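Local coordinates for microtubule-associated protein 1A/1B, light chain 3, putative (Trypanosoma brucei, PDB 3H9D), which probably works in autophagy as a ubiquitin-like protein that is joined to a membrane phospholipid through its C terminus, at residues 21-24 against 25-29; 61-64 against 65-69; 80-84 against 85-89; 95-98 against 99-103. All coordinates share one frame; numbering follows the deposited sequence.

Contact 1: residues 21-24 against 25-29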
loop_
_atom_site.group_PDB
_atom_site.type_symbol
_atom_site.label_atom_id
_atom_site.label_comp_id
_atom_site.label_asym_id
_atom_site.label_seq_id
_atom_site.Cartn_x
_atom_site.Cartn_y
_atom_site.Cartn_z
ATOM N N ALA A 21 5.028 5.483 14.481
ATOM C CA ALA A 21 4.111 6.560 14.845
ATOM C C ALA A 21 3.883 6.636 16.356
ATOM O O ALA A 21 3.647 7.721 16.896
ATOM C CB ALA A 21 2.790 6.384 14.128
ATOM N N ALA A 22 3.948 5.487 17.025
ATOM C CA ALA A 22 3.680 5.420 18.459
ATOM C C ALA A 22 4.899 5.841 19.260
ATOM O O ALA A 22 4.758 6.435 20.328
ATOM C CB ALA A 22 3.200 4.025 18.865
ATOM N N LYS A 23 6.084 5.544 18.729
ATOM C CA LYS A 23 7.357 5.970 19.314
ATOM C C LYS A 23 7.570 7.479 19.148
ATOM O O LYS A 23 8.297 8.101 19.933
ATOM C CB LYS A 23 8.530 5.209 18.679
ATOM C CG LYS A 23 9.787 5.165 19.551
ATOM C CD LYS A 23 10.971 4.482 18.865
ATOM C CE LYS A 23 11.917 5.494 18.202
ATOM N NZ LYS A 23 13.316 4.975 18.038
ATOM N N VAL A 24 6.951 8.047 18.112
ATOM C CA VAL A 24 6.981 9.492 17.869
ATOM C C VAL A 24 6.166 10.240 18.930
ATOM O O VAL A 24 6.638 11.225 19.500
ATOM C CB VAL A 24 6.483 9.842 16.434
ATOM C CG1 VAL A 24 6.004 11.292 16.344
ATOM C CG2 VAL A 24 7.577 9.579 15.413
ATOM N N ARG A 25 4.960 9.743 19.201
ATOM C CA ARG A 25 4.021 10.405 20.102
ATOM C C ARG A 25 4.292 10.104 21.577
ATOM O O ARG A 25 3.639 10.666 22.465
ATOM C CB ARG A 25 2.585 10.041 19.726
ATOM C CG ARG A 25 2.080 10.766 18.486
ATOM C CD ARG A 25 0.915 10.022 17.841
ATOM N NE ARG A 25 -0.399 10.190 18.484
ATOM C CZ ARG A 25 -0.846 11.286 19.103
ATOM N NH1 ARG A 25 -0.099 12.380 19.201
ATOM N NH2 ARG A 25 -2.067 11.284 19.628
ATOM N N GLU A 26 5.258 9.219 21.822
ATOM C CA GLU A 26 5.698 8.871 23.170
ATOM C C GLU A 26 6.951 9.666 23.548
ATOM O O GLU A 26 7.043 10.184 24.661
ATOM C CB GLU A 26 5.934 7.358 23.270
ATOM C CG GLU A 26 6.445 6.849 24.614
ATOM C CD GLU A 26 7.948 6.595 24.618
ATOM O OE1 GLU A 26 8.632 7.114 25.526
ATOM O OE2 GLU A 26 8.441 5.877 23.717
ATOM N N ARG A 27 7.895 9.773 22.613
ATOM C CA ARG A 27 9.139 10.521 22.819
ATOM C C ARG A 27 8.917 12.027 22.673
ATOM O O ARG A 27 9.462 12.826 23.443
ATOM C CB ARG A 27 10.209 10.049 21.834
ATOM C CG ARG A 27 11.624 10.437 22.212
ATOM C CD ARG A 27 12.633 9.423 21.692
ATOM N NE ARG A 27 13.244 9.807 20.418
ATOM C CZ ARG A 27 12.819 9.425 19.212
ATOM N NH1 ARG A 27 11.749 8.650 19.076
ATOM N NH2 ARG A 27 13.469 9.831 18.130
ATOM N N HIS A 28 8.122 12.399 21.671
ATOM C CA HIS A 28 7.736 13.785 21.436
ATOM C C HIS A 28 6.215 13.912 21.524
ATOM O O HIS A 28 5.539 13.966 20.491
ATOM C CB HIS A 28 8.222 14.258 20.066
ATOM C CG HIS A 28 9.690 14.066 19.840
ATOM N ND1 HIS A 28 10.623 15.030 20.159
ATOM C CD2 HIS A 28 10.383 13.032 19.308
ATOM C CE1 HIS A 28 11.829 14.592 19.843
ATOM N NE2 HIS A 28 11.712 13.384 19.322
ATOM N N PRO A 29 5.673 13.977 22.762
ATOM C CA PRO A 29 4.224 13.995 22.995
ATOM C C PRO A 29 3.547 15.271 22.475
ATOM O O PRO A 29 2.332 15.277 22.236
ATOM C CB PRO A 29 4.117 13.914 24.523
ATOM C CG PRO A 29 5.385 14.491 25.017
ATOM C CD PRO A 29 6.425 14.071 24.030
#

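Contact 2: residues 61-64 against 65-69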
loop_
_atom_site.group_PDB
_atom_site.type_symbol
_atom_site.label_atom_id
_atom_site.label_comp_id
_atom_site.label_asym_id
_atom_site.label_seq_id
_atom_site.Cartn_x
_atom_site.Cartn_y
_atom_site.Cartn_z
ATOM N N GLY A 61 -2.314 26.236 7.633
ATOM C CA GLY A 61 -1.542 27.326 7.034
ATOM C C GLY A 61 -0.095 27.439 7.493
ATOM O O GLY A 61 0.792 27.759 6.698
ATOM N N GLN A 62 0.142 27.186 8.778
ATOM C CA GLN A 62 1.500 27.191 9.322
ATOM C C GLN A 62 2.331 25.990 8.870
ATOM O O GLN A 62 3.496 26.157 8.507
ATOM C CB GLN A 62 1.473 27.260 10.847
ATOM C CG GLN A 62 1.133 28.627 11.406
ATOM C CD GLN A 62 0.738 28.559 12.864
ATOM O OE1 GLN A 62 -0.298 27.995 13.209
ATOM N NE2 GLN A 62 1.564 29.137 13.729
ATOM N N PHE A 63 1.748 24.787 8.907
ATOM C CA PHE A 63 2.450 23.593 8.394
ATOM C C PHE A 63 2.848 23.776 6.928
ATOM O O PHE A 63 3.943 23.394 6.527
ATOM C CB PHE A 63 1.646 22.296 8.584
ATOM C CG PHE A 63 2.251 21.100 7.865
ATOM C CD1 PHE A 63 3.502 20.590 8.249
ATOM C CD2 PHE A 63 1.585 20.500 6.787
ATOM C CE1 PHE A 63 4.081 19.501 7.576
ATOM C CE2 PHE A 63 2.153 19.401 6.108
ATOM C CZ PHE A 63 3.408 18.904 6.503
ATOM N N VAL A 64 1.963 24.392 6.150
ATOM C CA VAL A 64 2.225 24.718 4.752
ATOM C C VAL A 64 3.454 25.601 4.592
ATOM O O VAL A 64 4.302 25.337 3.735
ATOM C CB VAL A 64 0.974 25.364 4.088
ATOM C CG1 VAL A 64 1.312 25.993 2.729
ATOM C CG2 VAL A 64 -0.122 24.321 3.952
ATOM N N SER A 65 3.548 26.646 5.416
ATOM C CA SER A 65 4.737 27.503 5.445
ATOM C C SER A 65 6.017 26.707 5.729
ATOM O O SER A 65 7.047 26.951 5.096
ATOM C CB SER A 65 4.563 28.642 6.461
ATOM O OG SER A 65 3.809 29.718 5.913
ATOM N N VAL A 66 5.934 25.764 6.675
ATOM C CA VAL A 66 7.041 24.852 7.021
ATOM C C VAL A 66 7.391 23.903 5.866
ATOM O O VAL A 66 8.566 23.713 5.540
ATOM C CB VAL A 66 6.715 24.004 8.286
ATOM C CG1 VAL A 66 7.795 22.961 8.546
ATOM C CG2 VAL A 66 6.530 24.896 9.509
ATOM N N LEU A 67 6.360 23.308 5.267
ATOM C CA LEU A 67 6.495 22.462 4.080
ATOM C C LEU A 67 7.124 23.212 2.900
ATOM O O LEU A 67 7.938 22.648 2.166
ATOM C CB LEU A 67 5.119 21.911 3.698
ATOM C CG LEU A 67 4.937 21.011 2.471
ATOM C CD1 LEU A 67 5.747 19.721 2.586
ATOM C CD2 LEU A 67 3.467 20.708 2.318
ATOM N N ARG A 68 6.753 24.487 2.740
ATOM C CA ARG A 68 7.277 25.352 1.672
ATOM C C ARG A 68 8.794 25.550 1.738
ATOM O O ARG A 68 9.475 25.632 0.702
ATOM C CB ARG A 68 6.564 26.708 1.700
ATOM C CG ARG A 68 6.957 27.658 0.588
ATOM C CD ARG A 68 6.300 29.019 0.755
ATOM N NE ARG A 68 4.894 29.050 0.352
ATOM C CZ ARG A 68 4.464 29.209 -0.900
ATOM N NH1 ARG A 68 5.325 29.334 -1.913
ATOM N NH2 ARG A 68 3.163 29.242 -1.134
ATOM N N LYS A 69 9.321 25.621 2.957
ATOM C CA LYS A 69 10.764 25.705 3.173
ATOM C C LYS A 69 11.516 24.483 2.626
ATOM O O LYS A 69 12.696 24.580 2.280
#

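Contact 3: residues 80-84 against 85-89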
loop_
_atom_site.group_PDB
_atom_site.type_symbol
_atom_site.label_atom_id
_atom_site.label_comp_id
_atom_site.label_asym_id
_atom_site.label_seq_id
_atom_site.Cartn_x
_atom_site.Cartn_y
_atom_site.Cartn_z
ATOM N N PHE A 80 -0.769 23.833 -2.030
ATOM C CA PHE A 80 -1.976 23.243 -1.454
ATOM C C PHE A 80 -1.667 21.926 -0.744
ATOM O O PHE A 80 -0.734 21.221 -1.119
ATOM C CB PHE A 80 -3.049 23.049 -2.542
ATOM C CG PHE A 80 -3.349 24.304 -3.328
ATOM C CD1 PHE A 80 -2.746 24.527 -4.559
ATOM C CD2 PHE A 80 -4.228 25.260 -2.834
ATOM C CE1 PHE A 80 -3.005 25.684 -5.280
ATOM C CE2 PHE A 80 -4.502 26.428 -3.554
ATOM C CZ PHE A 80 -3.889 26.636 -4.772
ATOM N N VAL A 81 -2.444 21.604 0.287
ATOM C CA VAL A 81 -2.324 20.299 0.943
ATOM C C VAL A 81 -3.660 19.576 1.043
ATOM O O VAL A 81 -4.713 20.197 1.077
ATOM C CB VAL A 81 -1.595 20.347 2.326
ATOM C CG1 VAL A 81 -0.115 20.706 2.141
ATOM C CG2 VAL A 81 -2.299 21.300 3.307
ATOM N N TYR A 82 -3.595 18.249 1.070
ATOM C CA TYR A 82 -4.768 17.404 0.918
ATOM C C TYR A 82 -4.723 16.286 1.951
ATOM O O TYR A 82 -3.651 15.765 2.250
ATOM C CB TYR A 82 -4.805 16.810 -0.508
ATOM C CG TYR A 82 -4.717 17.839 -1.626
ATOM C CD1 TYR A 82 -5.866 18.315 -2.253
ATOM C CD2 TYR A 82 -3.484 18.335 -2.060
ATOM C CE1 TYR A 82 -5.792 19.260 -3.282
ATOM C CE2 TYR A 82 -3.401 19.285 -3.086
ATOM C CZ TYR A 82 -4.559 19.739 -3.689
ATOM O OH TYR A 82 -4.493 20.677 -4.696
ATOM N N THR A 83 -5.875 15.967 2.532
ATOM C CA THR A 83 -6.071 14.699 3.223
ATOM C C THR A 83 -7.367 14.126 2.676
ATOM O O THR A 83 -8.261 14.884 2.302
ATOM C CB THR A 83 -6.206 14.800 4.771
ATOM O OG1 THR A 83 -5.550 15.968 5.283
ATOM C CG2 THR A 83 -5.594 13.572 5.410
ATOM N N ASN A 84 -7.460 12.798 2.627
ATOM C CA ASN A 84 -8.646 12.112 2.105
ATOM C C ASN A 84 -9.146 12.733 0.794
ATOM O O ASN A 84 -10.345 12.960 0.622
ATOM C CB ASN A 84 -9.759 12.078 3.164
ATOM C CG ASN A 84 -10.854 11.075 2.837
ATOM O OD1 ASN A 84 -10.588 9.998 2.292
ATOM N ND2 ASN A 84 -12.097 11.429 3.165
ATOM N N ASP A 85 -8.205 13.029 -0.105
ATOM C CA ASP A 85 -8.484 13.543 -1.462
ATOM C C ASP A 85 -9.203 14.901 -1.507
ATOM O O ASP A 85 -9.729 15.304 -2.549
ATOM C CB ASP A 85 -9.239 12.494 -2.298
ATOM C CG ASP A 85 -8.652 12.324 -3.683
ATOM O OD1 ASP A 85 -7.486 11.881 -3.784
ATOM O OD2 ASP A 85 -9.354 12.617 -4.673
ATOM N N THR A 86 -9.215 15.606 -0.379
ATOM C CA THR A 86 -9.808 16.943 -0.322
ATOM C C THR A 86 -8.795 17.981 0.170
ATOM O O THR A 86 -8.134 17.779 1.198
ATOM C CB THR A 86 -11.110 17.002 0.548
ATOM O OG1 THR A 86 -10.816 17.544 1.840
ATOM C CG2 THR A 86 -11.764 15.626 0.707
ATOM N N VAL A 87 -8.691 19.087 -0.575
ATOM C CA VAL A 87 -7.836 20.220 -0.217
ATOM C C VAL A 87 -8.183 20.705 1.188
ATOM O O VAL A 87 -9.336 20.602 1.623
ATOM C CB VAL A 87 -7.907 21.381 -1.284
ATOM C CG1 VAL A 87 -9.256 22.134 -1.240
ATOM C CG2 VAL A 87 -6.740 22.350 -1.131
ATOM N N LEU A 88 -7.176 21.202 1.897
ATOM C CA LEU A 88 -7.354 21.662 3.269
ATOM C C LEU A 88 -7.396 23.182 3.372
ATOM O O LEU A 88 -6.614 23.871 2.708
ATOM C CB LEU A 88 -6.249 21.118 4.174
ATOM C CG LEU A 88 -6.309 19.659 4.602
ATOM C CD1 LEU A 88 -5.096 19.348 5.464
ATOM C CD2 LEU A 88 -7.586 19.383 5.358
ATOM N N PRO A 89 -8.312 23.708 4.210
ATOM C CA PRO A 89 -8.289 25.142 4.469
ATOM C C PRO A 89 -7.183 25.469 5.470
ATOM O O PRO A 89 -7.092 24.839 6.526
ATOM C CB PRO A 89 -9.678 25.421 5.057
ATOM C CG PRO A 89 -10.115 24.134 5.659
ATOM C CD PRO A 89 -9.396 23.021 4.943
HETATM O O HOH W 1 -3.985 23.869 1.263
#

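Contact 4: residues 95-98 against 99-103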
loop_
_atom_site.group_PDB
_atom_site.type_symbol
_atom_site.label_atom_id
_atom_site.label_comp_id
_atom_site.label_asym_id
_atom_site.label_seq_id
_atom_site.Cartn_x
_atom_site.Cartn_y
_atom_site.Cartn_z
ATOM N N ALA A 95 -4.152 19.592 14.322
ATOM C CA ALA A 95 -4.523 18.611 15.339
ATOM C C ALA A 95 -5.984 18.154 15.275
ATOM O O ALA A 95 -6.336 17.131 15.873
ATOM C CB ALA A 95 -4.196 19.157 16.712
ATOM N N ASP A 96 -6.828 18.918 14.573
ATOM C CA ASP A 96 -8.183 18.481 14.210
ATOM C C ASP A 96 -8.135 17.566 12.987
ATOM O O ASP A 96 -8.852 16.564 12.923
ATOM C CB ASP A 96 -9.099 19.678 13.906
ATOM C CG ASP A 96 -9.557 20.429 15.165
ATOM O OD1 ASP A 96 -9.464 19.884 16.293
ATOM O OD2 ASP A 96 -10.029 21.580 15.007
ATOM N N ILE A 97 -7.307 17.939 12.011
ATOM C CA ILE A 97 -7.070 17.132 10.809
ATOM C C ILE A 97 -6.458 15.784 11.191
ATOM O O ILE A 97 -6.844 14.748 10.654
ATOM C CB ILE A 97 -6.158 17.874 9.770
ATOM C CG1 ILE A 97 -6.628 19.320 9.538
ATOM C CG2 ILE A 97 -6.071 17.108 8.448
ATOM C CD1 ILE A 97 -8.036 19.465 8.949
ATOM N N TYR A 98 -5.531 15.795 12.144
ATOM C CA TYR A 98 -4.895 14.566 12.585
ATOM C C TYR A 98 -5.913 13.570 13.134
ATOM O O TYR A 98 -5.936 12.417 12.712
ATOM C CB TYR A 98 -3.791 14.839 13.614
ATOM C CG TYR A 98 -3.174 13.568 14.155
ATOM C CD1 TYR A 98 -2.208 12.871 13.424
ATOM C CD2 TYR A 98 -3.569 13.048 15.385
ATOM C CE1 TYR A 98 -1.650 11.695 13.911
ATOM C CE2 TYR A 98 -3.019 11.872 15.876
ATOM C CZ TYR A 98 -2.063 11.200 15.135
ATOM O OH TYR A 98 -1.517 10.031 15.624
ATOM N N SER A 99 -6.765 14.028 14.053
ATOM C CA SER A 99 -7.655 13.139 14.810
ATOM C C SER A 99 -8.769 12.558 13.951
ATOM O O SER A 99 -9.184 11.412 14.149
ATOM C CB SER A 99 -8.245 13.882 16.007
ATOM O OG SER A 99 -7.258 14.698 16.618
ATOM N N LYS A 100 -9.250 13.358 13.000
ATOM C CA LYS A 100 -10.289 12.931 12.074
ATOM C C LYS A 100 -9.729 11.980 11.015
ATOM O O LYS A 100 -10.305 10.917 10.759
ATOM C CB LYS A 100 -10.929 14.159 11.404
ATOM C CG LYS A 100 -12.178 13.871 10.575
ATOM C CD LYS A 100 -12.932 15.153 10.224
ATOM C CE LYS A 100 -14.062 14.883 9.223
ATOM N NZ LYS A 100 -15.120 15.949 9.199
ATOM N N TYR A 101 -8.599 12.361 10.418
ATOM C CA TYR A 101 -8.110 11.715 9.196
ATOM C C TYR A 101 -6.892 10.805 9.369
ATOM O O TYR A 101 -6.366 10.300 8.380
ATOM C CB TYR A 101 -7.790 12.770 8.132
ATOM C CG TYR A 101 -8.954 13.624 7.654
ATOM C CD1 TYR A 101 -9.903 13.115 6.767
ATOM C CD2 TYR A 101 -9.080 14.956 8.060
ATOM C CE1 TYR A 101 -10.958 13.901 6.313
ATOM C CE2 TYR A 101 -10.127 15.751 7.611
ATOM C CZ TYR A 101 -11.066 15.218 6.738
ATOM O OH TYR A 101 -12.111 16.004 6.285
ATOM N N LYS A 102 -6.441 10.590 10.601
ATOM C CA LYS A 102 -5.279 9.726 10.841
ATOM C C LYS A 102 -5.498 8.287 10.373
ATOM O O LYS A 102 -6.563 7.703 10.584
ATOM C CB LYS A 102 -4.844 9.743 12.313
ATOM C CG LYS A 102 -5.832 9.118 13.295
ATOM C CD LYS A 102 -5.503 9.537 14.713
ATOM C CE LYS A 102 -6.197 8.675 15.738
ATOM N NZ LYS A 102 -5.734 9.021 17.119
ATOM N N ASP A 103 -4.470 7.739 9.731
ATOM C CA ASP A 103 -4.452 6.355 9.274
ATOM C C ASP A 103 -4.409 5.426 10.490
ATOM O O ASP A 103 -4.018 5.835 11.577
ATOM C CB ASP A 103 -3.218 6.127 8.375
ATOM C CG ASP A 103 -3.300 4.848 7.560
ATOM O OD1 ASP A 103 -2.725 3.826 7.987
ATOM O OD2 ASP A 103 -3.936 4.866 6.488
#

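Contact 1: residues 21-24 against 25-29
Lys-23 runs alongside Arg-27, one helical turn further on, both chains pointing the same way, so that the Lys-23 methylene CE meets the guanidinium atom NH1 of Arg-27 at 3.3 Å. CE approaches the guanidinium obliquely; a bend at chi3 in each chain (96° in both) brings the two together. The ammonium itself stays further off, with Lys-23 NZ 4.1 Å from Arg-27 NH1. Behind the pair, Arg-27 N bonds to Lys-23 O over 3.2 Å, the donor lying well above the carbonyl plane. Val-24 is buried and packs against Leu-53 and Pro-33 of the sheet. Its carbonyl accepts the closing helical bond, His-28 N to Val-24 O at 2.9 Å, before His-28 leaves helical angles and Pro-29 follows. The His-28 imidazole, which also rests on Leu-53, presents its edge to that same oxygen, while its NE2 stands over one face of the Arg-27 guanidinium, toward the rim. Arg-25 draws its methylenes past the Ala-21 carbonyl, CD reaching Ala-21 O at 3.7 Å, beside the weak backbone bond from Arg-25 N to the same oxygen, and goes on to pack against Leu-32 and Pro-33. This is the C-terminal end of helix 14-27, laid on the ubiquitin-like sheet before strand 31-38. With Lys-23 and Arg-27 exposed and side by side, the contact gathers positive charge at the surface; their mutual repulsion is probably eased by solvent, and the close approach is between a lysine methylene and a guanidinium nitrogen, with the ammonium held further off.

Contact 2: residues 61-64 against 65-69
With chi1 near 180° in both Phe-63 (171°) and Leu-67 (179°), each side chain leaves the helix with its CG opposite the backbone N, and the two meet on one flank a turn apart. Leu-67 CB lies over one face of the Phe-63 ring, and the branch CD2 of Leu-67 comes to 4.2 Å from CE2 of the ring. Beneath them Leu-67 N bonds to Phe-63 O at 2.7 Å, almost straight at 168° and nearly along the C=O axis. The next carbonyl is used in the same i to i+4 pattern: Arg-68 N reaches Val-64 O at 2.8 Å, and CB of Arg-68 also sits against that oxygen. Further on, the Arg-68 chain bends at chi3 and its NH2 bonds to Ser-77 O, tying the helix to the loop before strand 80-83. On the more exposed flank, Val-66 leans its CG2 on the Gln-62 carbonyl, 3.4 Å from Gln-62 O. Helix 60-71 thus packs across the sheet of the ubiquitin-like fold: Phe-63 meets Phe-52 edge-to-face and touches Ile-34, Cys-36 and Met-110, while Leu-67 lies on Cys-36, Tyr-112 and Val-81, and Val-64 on Val-81 and Leu-79.

Contact 3: residues 80-84 against 85-89
Leu-88 fits closely against the buried side of the hairpin, its CD1 lying 4.0 Å from CG2 of Val-81 and 3.4 Å from OG1 of Thr-83. That hydroxyl oxygen is buried with no polar partner in the model, so its surroundings are largely hydrocarbon, with Ile-97 of helix 94-101 nearby. The backbone beside it is joined by Leu-88 N to Val-81 O at 2.8 Å, and a water links Val-81 N to Leu-88 O. The face of Tyr-82 and Val-87 is also close but more exposed. The Tyr-82 ring, its CG set beside the backbone N (chi1 -54°), slants across Val-87, with CE1 at 3.6 Å from Val-87 CB. Looser is the approach of Val-87 CG2 to Phe-80 CB, 4.0 Å. The solvent end is the turn itself, where Asn-84 and Asp-85 both take positive phi and their side chains stand exposed. Thr-83 and Thr-86 close it with a pair of backbone bonds, Thr-86 N to Thr-83 O at 2.9 Å and Thr-83 N to Thr-86 O at 3.2 Å. Tyr-82 and Val-87 form the adjoining non-hydrogen-bonded pair, whose CA atoms make CA-H...O contacts, Val-87 CA to Val-81 O and Tyr-82 CA to Thr-86 O. A two-residue type I' turn between antiparallel strands is a classic tight beta hairpin, here at the edge of the ubiquitin-like sheet beyond strand 108-113.

Contact 4: residues 95-98 against 99-103
The hydroxyl of Ser-99 donates to Ala-95 O over 2.7 Å, folding back on its own helix so that the oxygen lies nearly straight out from the carbonyl. Its chi1 of -41° sets OG beside the backbone N and aims it at the preceding turn. The next two carbonyls hold ordinary helical bonds, Lys-100 N to Asp-96 O and Tyr-101 N to Ile-97 O, the latter 3.0 Å long. Tyr-101 turns the edge of its ring to Ile-97 O, and its CD2 touches CG2 of Ile-97 at 3.7 Å, while CG of the neighbouring Lys-100 stands over the centre of one ring face. Helix 94-101 is the helix that follows the hairpin in this ubiquitin-like domain, and Ile-97 and Tyr-101 rest on Thr-83 and Leu-108 of the sheet. At its end Lys-102 leaves helical angles and makes a weak bond from N to Tyr-98 O. Its chi1 of 67° places CG between the backbone N and the carbonyl carbon, and the extended chain then passes obliquely over the Tyr-98 ring. CD makes a CH-pi contact, 4.0 Å from the ring centroid and 29° off the normal. The phenol is held from beyond: Tyr-98 OH hydrogen-bonds to Gly-106 O, and its side chain touches Leu-32, Pro-33 and Leu-108.

In the fold
The four contacts follow one another along the chain and together sample three helices packed on one ubiquitin-like sheet and the hairpin at its edge. Contact 3 joins two of the others: Leu-67 CD2 of contact 2 meets Val-81 CG1 at 3.6 Å, and further along the hairpin Leu-88 CD2 meets Ile-97 CD1 of contact 4, also at 3.6 Å. Contact 4 in turn reaches contact 1, where Arg-25 NE lies 3.1 Å from Tyr-98 OH. Contacts 1 and 3 lie on opposite sides of the chain's centre, their own centres about 24 Å apart. A bound calcium ion is about 9 Å from the side chain of Leu-67 in contact 2.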